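Monooxygenase (Agrobacterium tumefaciens, PDB 2I7G) is probably a flavin-dependent monooxygenase of the bacterial luciferase-like family, built on a TIM barrel, whose substrate is not established. Local coordinates at residues Pro195-Thr203 and Ala210-Ala220; Leu250-Ile260 and Phe325-Ile336. All blocks are in the same frame, centred on the assembly; numbering follows the deposited sequence. Where two conformers were deposited one is given.

Contact 1 of 2, residues Pro195-Thr203 and Ala210-Ala220; sequences PVWIAVGGT and AGAMGLPVALA. With SO4 (sulfate ion), chain E.
Pro216 presses its CB onto one face of the Trp197 indole, close to the centre of the six-membered ring: CB lies 3.4 Å from CD2 of Trp197, and the line from CB to the ring centroid is 12° off the ring normal, a CH-pi contact. The indole reaches the proline because its CG stands beside the backbone N, anti to the carbonyl carbon (chi1 -74°), which lays the ring over Pro216, just before the neighbouring strand. Its CZ3 edge meets the carbonyl O of Val217 in the ring plane, at 3.3 Å.

Beyond this pair, strands 196-200 and 217-220 run parallel, their short axes 25° apart. Four backbone bonds join them: Ile198 N to Pro216 O, Ala218 N to Ile198 O, Val200 N to Ala218 O and Ala220 N to Val200 O, all nearly straight. The helix between them, residues 204-212, completes a right-handed beta-alpha-beta crossover, one unit of the TIM barrel. On the helix side, Ile198 turns CG1 against CD1 of Leu215 (3.9 Å), and its CB meets CB of Ala210 at 4.2 Å. Further along, Leu219 CG, anti to the backbone N, carries CD1 across to Val200 O and to Val200 CG2, 3.8 Å from that CD1, the side chains crossing at about a right angle. Phe233 of helix 230-242 also packs on Leu219.

At the C-terminal end, Gly201 N donates to O2 of a sulfate ion (2.8 Å), which Ser206 OG also binds. The chemistry thus changes along the strands, from a CH-pi contact through aliphatic packing to a polar C-terminal end, and is consistent with a place where an anion can be held by Gly201 N and Ser206 OG, just before and in the first turn of helix 204-212; the sulfate probably came from the crystallisation liquor.

Contact 2 of 2, residues Leu250-Ile260 and Phe325-Ile336; sequences LRTSINVHGFI and FKNDRFLLQMAI
Ile254 and Phe330 meet where two parallel strands of the TIM barrel, 252-260 and 329-333, lie side by side. The isoleucine is the main bump on this face. Its CG1 sits between the backbone N and the carbonyl carbon (chi1 67°), which brings CG1 to 3.7 Å from CD1 of Phe330 and lets CG2 settle over one face of the Phe325 ring, 17° off the normal and displaced toward the rim. The hollow between the Phe325 and Phe330 rings is filled by one branched side chain. Val256 takes the next place: CG2 presses against CZ of Phe330 at 3.4 Å and meets CD1 of Leu332. Beyond it, Leu332 lays CD1 against the backbone of Gly258, where the lack of a side chain leaves room, while CD2 touches CD1 of Ile260. Phe307 and Tyr351 border Phe330.

The opposite face is more polar. Ser253 OG lies alongside the aliphatic part of Arg329, whose guanidinium continues to salt bridges with Glu23 and Glu128. His257 and Gln333 run side by side, pointing the same way, ring and amide planes steeply inclined; ND1 of His257 is hydrogen-bonded to NH2 of Arg286.

At the far end, Met334 CB lies at the edge of the Phe259 ring; in one of two conformers the selenium of this selenomethionine makes a tentative, oblique Met-aromatic contact. Between the two faces, the N atoms of Ile254, Leu331, Val256, Gln333 and Gly258 carry the backbone pairing. Asp328 closes the N-terminal end of the pairing: its N donates to Thr252 O, and Thr252 N donates to the anti lone pair of Asp328 OD2 at 2.9 Å. Arg329 O is gripped from opposite faces of its plane by Ile254 N and by Asn327 ND2, the latter at 2.9 Å with an N-H...O angle of 177°.

Both contacts are largely buried and belong to one parallel barrel sheet, whose neighbouring strands 217-220 and 252-260 are joined by backbone bonds from Ser253 N to Val217 O and Asn255 N to Leu219 O. Contact 1 joins consecutive strands through a single helix. Contact 2 pairs segments 65 residues apart, and its strand 329-333 also pairs with 23-28, so it helps close the barrel. Its centre lies about 8 Å from the chain centre, against about 12 Å for contact 1. The side chains of contact 1 are mainly apolar; contact 2 buries more surface, 961 against 618 Å², and adds a backbone N-H bond to the Asp328 carboxylate and a polar face with Ser253, Arg329 and His257.

Contact 1 of 2, residues Pro195-Thr203 and Ala210-Ala220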
loop_
_atom_site.group_PDB
_atom_site.type_symbol
_atom_site.label_atom_id
_atom_site.label_comp_id
_atom_site.label_asym_id
_atom_site.label_seq_id
_atom_site.Cartn_x
_atom_site.Cartn_y
_atom_site.Cartn_z
ATOM N N PRO B 195 5.666 -14.079 8.167
ATOM C CA PRO B 195 5.059 -15.338 7.701
ATOM C C PRO B 195 4.666 -15.292 6.215
ATOM O O PRO B 195 4.126 -14.267 5.707
ATOM C CB PRO B 195 3.850 -15.541 8.631
ATOM C CG PRO B 195 4.112 -14.589 9.801
ATOM C CD PRO B 195 4.869 -13.455 9.245
ATOM N N VAL B 196 5.031 -16.368 5.518
ATOM C CA VAL B 196 4.630 -16.568 4.138
ATOM C C VAL B 196 3.933 -17.937 4.063
ATOM O O VAL B 196 4.536 -18.965 4.413
ATOM C CB VAL B 196 5.824 -16.513 3.180
ATOM C CG1 VAL B 196 5.373 -16.883 1.751
ATOM C CG2 VAL B 196 6.443 -15.091 3.218
ATOM N N TRP B 197 2.665 -17.903 3.692
ATOM C CA TRP B 197 1.854 -19.110 3.470
ATOM C C TRP B 197 1.707 -19.334 1.978
ATOM O O TRP B 197 1.675 -18.383 1.208
ATOM C CB TRP B 197 0.426 -18.913 4.034
ATOM C CG TRP B 197 0.357 -18.956 5.530
ATOM C CD1 TRP B 197 0.878 -18.034 6.417
ATOM C CD2 TRP B 197 -0.299 -19.947 6.317
ATOM N NE1 TRP B 197 0.593 -18.424 7.706
ATOM C CE2 TRP B 197 -0.134 -19.586 7.669
ATOM C CE3 TRP B 197 -0.991 -21.137 6.010
ATOM C CZ2 TRP B 197 -0.629 -20.368 8.722
ATOM C CZ3 TRP B 197 -1.496 -21.906 7.063
ATOM C CH2 TRP B 197 -1.313 -21.509 8.402
ATOM N N ILE B 198 1.560 -20.594 1.573
ATOM C CA ILE B 198 1.307 -20.939 0.202
ATOM C C ILE B 198 -0.161 -21.406 0.085
ATOM O O ILE B 198 -0.574 -22.392 0.726
ATOM C CB ILE B 198 2.274 -22.046 -0.290
ATOM C CG1 ILE B 198 3.728 -21.599 -0.147
ATOM C CG2 ILE B 198 1.942 -22.457 -1.740
ATOM C CD1 ILE B 198 4.068 -20.261 -0.746
ATOM N N ALA B 199 -0.932 -20.713 -0.739
ATOM C CA ALA B 199 -2.311 -21.137 -1.049
ATOM C C ALA B 199 -2.287 -22.201 -2.133
ATOM O O ALA B 199 -1.615 -22.049 -3.165
ATOM C CB ALA B 199 -3.166 -19.929 -1.494
ATOM N N VAL B 200 -3.022 -23.279 -1.901
ATOM C CA VAL B 200 -3.072 -24.396 -2.843
ATOM C C VAL B 200 -4.552 -24.740 -3.104
ATOM O O VAL B 200 -5.401 -24.566 -2.214
ATOM C CB VAL B 200 -2.259 -25.595 -2.312
ATOM C CG1 VAL B 200 -0.794 -25.202 -2.129
ATOM C CG2 VAL B 200 -2.814 -26.137 -0.961
ATOM N N GLY B 201 -4.849 -25.210 -4.314
ATOM C CA GLY B 201 -6.225 -25.565 -4.685
ATOM C C GLY B 201 -6.513 -27.057 -4.741
ATOM O O GLY B 201 -7.659 -27.473 -4.986
ATOM N N GLY B 202 -5.520 -27.896 -4.506
ATOM C CA GLY B 202 -5.831 -29.321 -4.530
ATOM C C GLY B 202 -5.213 -30.080 -5.677
ATOM O O GLY B 202 -5.741 -31.115 -6.114
ATOM N N THR B 203 -4.091 -29.560 -6.151
ATOM C CA THR B 203 -3.248 -30.219 -7.136
ATOM C C THR B 203 -2.038 -30.709 -6.345
ATOM O O THR B 203 -1.385 -29.914 -5.653
ATOM C CB THR B 203 -2.867 -29.248 -8.326
ATOM O OG1 THR B 203 -1.539 -28.716 -8.172
ATOM C CG2 THR B 203 -3.871 -28.101 -8.428
ATOM N N ALA B 210 5.158 -27.142 -1.405
ATOM C CA ALA B 210 5.068 -26.389 -0.145
ATOM C C ALA B 210 5.648 -27.202 1.047
ATOM O O ALA B 210 6.371 -26.667 1.884
ATOM C CB ALA B 210 3.617 -26.046 0.123
ATOM N N GLY B 211 5.286 -28.471 1.132
ATOM C CA GLY B 211 5.788 -29.361 2.199
ATOM C C GLY B 211 7.301 -29.561 2.144
ATOM O O GLY B 211 7.976 -29.468 3.162
ATOM N N ALA B 212 7.810 -29.852 0.947
ATOM C CA ALA B 212 9.254 -30.029 0.706
ATOM C C ALA B 212 10.063 -28.770 1.085
ATOM O O ALA B 212 11.226 -28.869 1.485
ATOM C CB ALA B 212 9.495 -30.405 -0.731
HETATM N N MSE B 213 9.443 -27.600 0.948
HETATM C CA MSE B 213 10.038 -26.319 1.308
HETATM C C MSE B 213 9.740 -25.898 2.746
HETATM O O MSE B 213 10.225 -24.862 3.204
HETATM C CB MSE B 213 9.524 -25.244 0.367
HETATM C CG MSE B 213 10.029 -25.388 -1.059
HETATM SE SE MSE B 213 9.279 -23.992 -2.198
HETATM C CE MSE B 213 7.408 -24.089 -1.735
ATOM N N GLY B 214 8.926 -26.692 3.430
ATOM C CA GLY B 214 8.644 -26.486 4.835
ATOM C C GLY B 214 7.853 -25.208 5.090
ATOM O O GLY B 214 8.036 -24.591 6.134
ATOM N N LEU B 215 6.984 -24.805 4.151
ATOM C CA LEU B 215 6.157 -23.596 4.302
ATOM C C LEU B 215 4.722 -23.979 4.709
ATOM O O LEU B 215 4.257 -25.047 4.313
ATOM C CB LEU B 215 6.094 -22.841 2.979
ATOM C CG LEU B 215 7.476 -22.292 2.558
ATOM C CD1 LEU B 215 7.376 -21.796 1.151
ATOM C CD2 LEU B 215 7.821 -21.154 3.484
ATOM N N PRO B 216 4.053 -23.159 5.535
ATOM C CA PRO B 216 2.643 -23.422 5.878
ATOM C C PRO B 216 1.787 -23.355 4.602
ATOM O O PRO B 216 2.135 -22.637 3.653
ATOM C CB PRO B 216 2.232 -22.237 6.785
ATOM C CG PRO B 216 3.491 -21.480 7.088
ATOM C CD PRO B 216 4.588 -21.946 6.193
ATOM N N VAL B 217 0.719 -24.141 4.578
ATOM C CA VAL B 217 -0.126 -24.255 3.394
ATOM C C VAL B 217 -1.577 -23.956 3.743
ATOM O O VAL B 217 -2.073 -24.320 4.834
ATOM C CB VAL B 217 -0.020 -25.630 2.686
ATOM C CG1 VAL B 217 1.373 -25.792 2.077
ATOM C CG2 VAL B 217 -0.325 -26.808 3.654
ATOM N N ALA B 218 -2.265 -23.296 2.819
ATOM C CA ALA B 218 -3.710 -23.012 2.999
ATOM C C ALA B 218 -4.436 -23.652 1.824
ATOM O O ALA B 218 -4.219 -23.251 0.679
ATOM C CB ALA B 218 -3.957 -21.493 3.025
ATOM N N LEU B 219 -5.283 -24.626 2.115
ATOM C CA LEU B 219 -6.015 -25.362 1.109
ATOM C C LEU B 219 -7.428 -24.791 0.870
ATOM O O LEU B 219 -8.249 -24.721 1.796
ATOM C CB LEU B 219 -6.161 -26.795 1.599
ATOM C CG LEU B 219 -6.841 -27.762 0.650
ATOM C CD1 LEU B 219 -6.167 -27.846 -0.762
ATOM C CD2 LEU B 219 -6.793 -29.126 1.361
ATOM N N ALA B 220 -7.724 -24.433 -0.372
ATOM C CA ALA B 220 -9.108 -24.037 -0.744
ATOM C C ALA B 220 -10.009 -25.282 -0.884
ATOM O O ALA B 220 -9.690 -26.218 -1.631
ATOM C CB ALA B 220 -9.095 -23.206 -2.030
HETATM S S SO4 E . -2.750 -24.654 -7.327
HETATM O O1 SO4 E . -2.562 -23.208 -7.280
HETATM O O2 SO4 E . -2.673 -25.265 -6.009
HETATM O O3 SO4 E . -4.061 -24.944 -7.920
HETATM O O4 SO4 E . -1.671 -25.181 -8.168
HETATM O O HOH W 1 -9.741 -26.376 -4.397
#

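Contact 2 of 2, residues Leu250-Ile260 and Phe325-Ile336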
loop_
_atom_site.group_PDB
_atom_site.type_symbol
_atom_site.label_atom_id
_atom_site.label_comp_id
_atom_site.label_asym_id
_atom_site.label_seq_id
_atom_site.Cartn_x
_atom_site.Cartn_y
_atom_site.Cartn_z
ATOM N N LEU B 250 5.649 -26.637 10.047
ATOM C CA LEU B 250 4.502 -26.955 9.226
ATOM C C LEU B 250 3.233 -26.432 9.887
ATOM O O LEU B 250 3.012 -26.608 11.098
ATOM C CB LEU B 250 4.437 -28.451 8.927
ATOM C CG LEU B 250 5.749 -29.096 8.443
ATOM C CD1 LEU B 250 5.562 -30.591 8.260
ATOM C CD2 LEU B 250 6.263 -28.409 7.169
ATOM N N ARG B 251 2.420 -25.744 9.094
ATOM C CA ARG B 251 1.117 -25.227 9.539
ATOM C C ARG B 251 0.159 -25.474 8.394
ATOM O O ARG B 251 0.552 -25.402 7.220
ATOM C CB ARG B 251 1.156 -23.716 9.851
ATOM C CG ARG B 251 2.199 -23.245 10.888
ATOM C CD ARG B 251 1.683 -23.398 12.312
ATOM N NE ARG B 251 2.672 -22.972 13.296
ATOM C CZ ARG B 251 3.570 -23.775 13.862
ATOM N NH1 ARG B 251 4.430 -23.285 14.746
ATOM N NH2 ARG B 251 3.613 -25.065 13.551
ATOM N N THR B 252 -1.097 -25.772 8.722
ATOM C CA THR B 252 -2.097 -25.965 7.692
ATOM C C THR B 252 -3.329 -25.130 7.993
ATOM O O THR B 252 -3.723 -24.927 9.159
ATOM C CB THR B 252 -2.478 -27.465 7.543
ATOM O OG1 THR B 252 -2.958 -27.949 8.800
ATOM C CG2 THR B 252 -1.242 -28.330 7.085
ATOM N N SER B 253 -3.978 -24.676 6.934
ATOM C CA SER B 253 -5.228 -23.948 7.051
ATOM C C SER B 253 -6.196 -24.556 6.028
ATOM O O SER B 253 -5.789 -25.089 4.961
ATOM C CB SER B 253 -4.990 -22.452 6.695
ATOM O OG SER B 253 -6.196 -21.740 6.861
ATOM N N ILE B 254 -7.482 -24.451 6.330
ATOM C CA ILE B 254 -8.480 -24.650 5.275
ATOM C C ILE B 254 -9.217 -23.333 5.032
ATOM O O ILE B 254 -9.542 -22.591 5.983
ATOM C CB ILE B 254 -9.433 -25.840 5.531
ATOM C CG1 ILE B 254 -10.359 -25.576 6.741
ATOM C CG2 ILE B 254 -8.617 -27.196 5.641
ATOM C CD1 ILE B 254 -11.378 -26.718 7.024
ATOM N N ASN B 255 -9.451 -23.035 3.757
ATOM C CA ASN B 255 -10.078 -21.785 3.337
ATOM C C ASN B 255 -11.401 -22.192 2.678
ATOM O O ASN B 255 -11.389 -22.877 1.673
ATOM C CB ASN B 255 -9.218 -21.098 2.282
ATOM C CG ASN B 255 -7.894 -20.580 2.820
ATOM O OD1 ASN B 255 -7.544 -20.763 3.979
ATOM N ND2 ASN B 255 -7.134 -19.937 1.928
ATOM N N VAL B 256 -12.518 -21.788 3.267
ATOM C CA VAL B 256 -13.819 -22.276 2.835
ATOM C C VAL B 256 -14.801 -21.107 2.642
ATOM O O VAL B 256 -14.618 -20.007 3.213
ATOM C CB VAL B 256 -14.411 -23.266 3.887
ATOM C CG1 VAL B 256 -13.414 -24.364 4.191
ATOM C CG2 VAL B 256 -14.823 -22.552 5.205
ATOM N N HIS B 257 -15.858 -21.385 1.887
ATOM C CA HIS B 257 -16.954 -20.441 1.752
ATOM C C HIS B 257 -18.044 -20.797 2.734
ATOM O O HIS B 257 -18.214 -21.966 3.086
ATOM C CB HIS B 257 -17.493 -20.456 0.331
ATOM C CG HIS B 257 -16.482 -19.999 -0.673
ATOM N ND1 HIS B 257 -15.917 -20.847 -1.604
ATOM C CD2 HIS B 257 -15.879 -18.798 -0.845
ATOM C CE1 HIS B 257 -15.036 -20.176 -2.330
ATOM N NE2 HIS B 257 -15.009 -18.929 -1.904
ATOM N N GLY B 258 -18.802 -19.788 3.148
ATOM C CA GLY B 258 -19.934 -20.066 4.038
ATOM C C GLY B 258 -20.550 -18.809 4.608
ATOM O O GLY B 258 -20.305 -17.689 4.125
ATOM N N PHE B 259 -21.405 -18.992 5.611
ATOM C CA PHE B 259 -22.086 -17.829 6.171
ATOM C C PHE B 259 -22.721 -18.231 7.503
ATOM O O PHE B 259 -23.155 -19.374 7.667
ATOM C CB PHE B 259 -23.148 -17.326 5.180
ATOM C CG PHE B 259 -23.861 -16.077 5.627
ATOM C CD1 PHE B 259 -23.150 -14.912 5.967
ATOM C CD2 PHE B 259 -25.255 -16.066 5.707
ATOM C CE1 PHE B 259 -23.831 -13.754 6.398
ATOM C CE2 PHE B 259 -25.951 -14.889 6.135
ATOM C CZ PHE B 259 -25.235 -13.763 6.494
ATOM N N ILE B 260 -22.716 -17.295 8.454
ATOM C CA ILE B 260 -23.322 -17.544 9.776
ATOM C C ILE B 260 -24.471 -16.551 9.981
ATOM O O ILE B 260 -24.326 -15.351 9.688
ATOM C CB ILE B 260 -22.258 -17.399 10.894
ATOM C CG1 ILE B 260 -21.108 -18.418 10.697
ATOM C CG2 ILE B 260 -22.908 -17.529 12.271
ATOM C CD1 ILE B 260 -19.785 -17.989 11.299
ATOM N N PHE B 325 -8.749 -32.966 9.332
ATOM C CA PHE B 325 -7.589 -32.266 8.755
ATOM C C PHE B 325 -6.439 -31.995 9.721
ATOM O O PHE B 325 -5.305 -31.735 9.274
ATOM C CB PHE B 325 -8.026 -30.892 8.211
ATOM C CG PHE B 325 -8.901 -30.962 7.011
ATOM C CD1 PHE B 325 -8.448 -31.575 5.838
ATOM C CD2 PHE B 325 -10.156 -30.374 7.021
ATOM C CE1 PHE B 325 -9.265 -31.612 4.683
ATOM C CE2 PHE B 325 -10.972 -30.407 5.890
ATOM C CZ PHE B 325 -10.534 -31.028 4.717
ATOM N N LYS B 326 -6.765 -31.919 11.008
ATOM C CA LYS B 326 -5.890 -31.409 12.070
ATOM C C LYS B 326 -5.302 -30.052 11.684
ATOM O O LYS B 326 -4.132 -29.759 11.920
ATOM C CB LYS B 326 -4.774 -32.407 12.437
ATOM C CG LYS B 326 -5.249 -33.835 12.792
ATOM C CD LYS B 326 -6.228 -33.826 13.983
ATOM C CE LYS B 326 -6.618 -35.250 14.407
ATOM N NZ LYS B 326 -5.396 -36.131 14.351
ATOM N N ASN B 327 -6.119 -29.235 11.044
ATOM C CA ASN B 327 -5.666 -27.926 10.624
ATOM C C ASN B 327 -5.440 -26.979 11.797
ATOM O O ASN B 327 -6.199 -27.002 12.775
ATOM C CB ASN B 327 -6.685 -27.307 9.647
ATOM C CG ASN B 327 -8.134 -27.267 10.220
ATOM O OD1 ASN B 327 -8.708 -28.293 10.615
ATOM N ND2 ASN B 327 -8.726 -26.070 10.260
ATOM N N ASP B 328 -4.436 -26.112 11.653
ATOM C CA ASP B 328 -4.091 -25.041 12.631
ATOM C C ASP B 328 -4.926 -23.767 12.492
ATOM O O ASP B 328 -5.014 -22.952 13.418
ATOM C CB ASP B 328 -2.639 -24.642 12.417
ATOM C CG ASP B 328 -1.720 -25.818 12.617
ATOM O OD1 ASP B 328 -1.597 -26.295 13.766
ATOM O OD2 ASP B 328 -1.180 -26.300 11.607
ATOM N N ARG B 329 -5.501 -23.597 11.318
ATOM C CA ARG B 329 -6.162 -22.366 10.996
ATOM C C ARG B 329 -7.396 -22.675 10.121
ATOM O O ARG B 329 -7.375 -23.630 9.344
ATOM C CB ARG B 329 -5.150 -21.415 10.309
ATOM C CG ARG B 329 -5.782 -20.119 9.773
ATOM C CD ARG B 329 -4.709 -19.213 9.105
ATOM N NE ARG B 329 -3.814 -18.594 10.074
ATOM C CZ ARG B 329 -2.897 -17.649 9.762
ATOM N NH1 ARG B 329 -2.740 -17.237 8.516
ATOM N NH2 ARG B 329 -2.167 -17.112 10.712
ATOM N N PHE B 330 -8.446 -21.876 10.295
ATOM C CA PHE B 330 -9.711 -21.996 9.555
ATOM C C PHE B 330 -10.081 -20.606 9.087
ATOM O O PHE B 330 -10.261 -19.712 9.929
ATOM C CB PHE B 330 -10.825 -22.579 10.456
ATOM C CG PHE B 330 -12.180 -22.579 9.829
ATOM C CD1 PHE B 330 -12.576 -23.650 9.010
ATOM C CD2 PHE B 330 -13.075 -21.508 10.037
ATOM C CE1 PHE B 330 -13.825 -23.665 8.386
ATOM C CE2 PHE B 330 -14.369 -21.540 9.459
ATOM C CZ PHE B 330 -14.731 -22.609 8.612
ATOM N N LEU B 331 -10.219 -20.399 7.770
ATOM C CA LEU B 331 -10.568 -19.104 7.211
ATOM C C LEU B 331 -11.884 -19.184 6.427
ATOM O O LEU B 331 -12.036 -20.022 5.538
ATOM C CB LEU B 331 -9.471 -18.590 6.258
ATOM C CG LEU B 331 -8.106 -18.201 6.816
ATOM C CD1 LEU B 331 -7.349 -17.435 5.670
ATOM C CD2 LEU B 331 -8.230 -17.338 8.112
ATOM N N LEU B 332 -12.810 -18.290 6.756
ATOM C CA LEU B 332 -14.161 -18.356 6.194
ATOM C C LEU B 332 -14.391 -17.144 5.289
ATOM O O LEU B 332 -14.160 -15.999 5.741
ATOM C CB LEU B 332 -15.134 -18.320 7.386
ATOM C CG LEU B 332 -16.608 -18.378 7.007
ATOM C CD1 LEU B 332 -16.965 -19.673 6.227
ATOM C CD2 LEU B 332 -17.556 -18.156 8.293
ATOM N N GLN B 333 -14.890 -17.367 4.071
ATOM C CA GLN B 333 -15.250 -16.265 3.161
ATOM C C GLN B 333 -16.780 -16.192 3.093
ATOM O O GLN B 333 -17.427 -17.090 2.530
ATOM C CB GLN B 333 -14.629 -16.468 1.771
ATOM C CG GLN B 333 -15.064 -15.383 0.777
ATOM C CD GLN B 333 -14.355 -15.482 -0.576
ATOM O OE1 GLN B 333 -13.124 -15.554 -0.655
ATOM N NE2 GLN B 333 -15.105 -15.407 -1.612
HETATM N N MSE B 334 -17.340 -15.157 3.721
HETATM C CA MSE B 334 -18.795 -14.904 3.736
HETATM C C MSE B 334 -19.151 -13.755 2.792
HETATM O O MSE B 334 -20.150 -13.805 2.051
HETATM C CB MSE B 334 -19.258 -14.513 5.154
HETATM C CG MSE B 334 -18.869 -15.480 6.254
HETATM SE SE MSE B 334 -19.672 -15.026 8.006
HETATM C CE MSE B 334 -18.819 -13.330 8.306
ATOM N N ALA B 335 -18.345 -12.690 2.845
ATOM C CA ALA B 335 -18.683 -11.443 2.117
ATOM C C ALA B 335 -18.369 -11.702 0.637
ATOM O O ALA B 335 -17.206 -11.555 0.189
ATOM C CB ALA B 335 -17.876 -10.275 2.666
ATOM N N ILE B 336 -19.396 -12.164 -0.079
ATOM C CA ILE B 336 -19.293 -12.576 -1.500
ATOM C C ILE B 336 -20.363 -11.833 -2.290
ATOM O O ILE B 336 -21.430 -11.537 -1.752
ATOM C CB ILE B 336 -19.498 -14.109 -1.616
ATOM C CG1 ILE B 336 -18.390 -14.848 -0.863
ATOM C CG2 ILE B 336 -19.491 -14.602 -3.080
ATOM C CD1 ILE B 336 -18.723 -16.293 -0.651
HETATM O O HOH W 2 -0.986 -28.754 10.805
#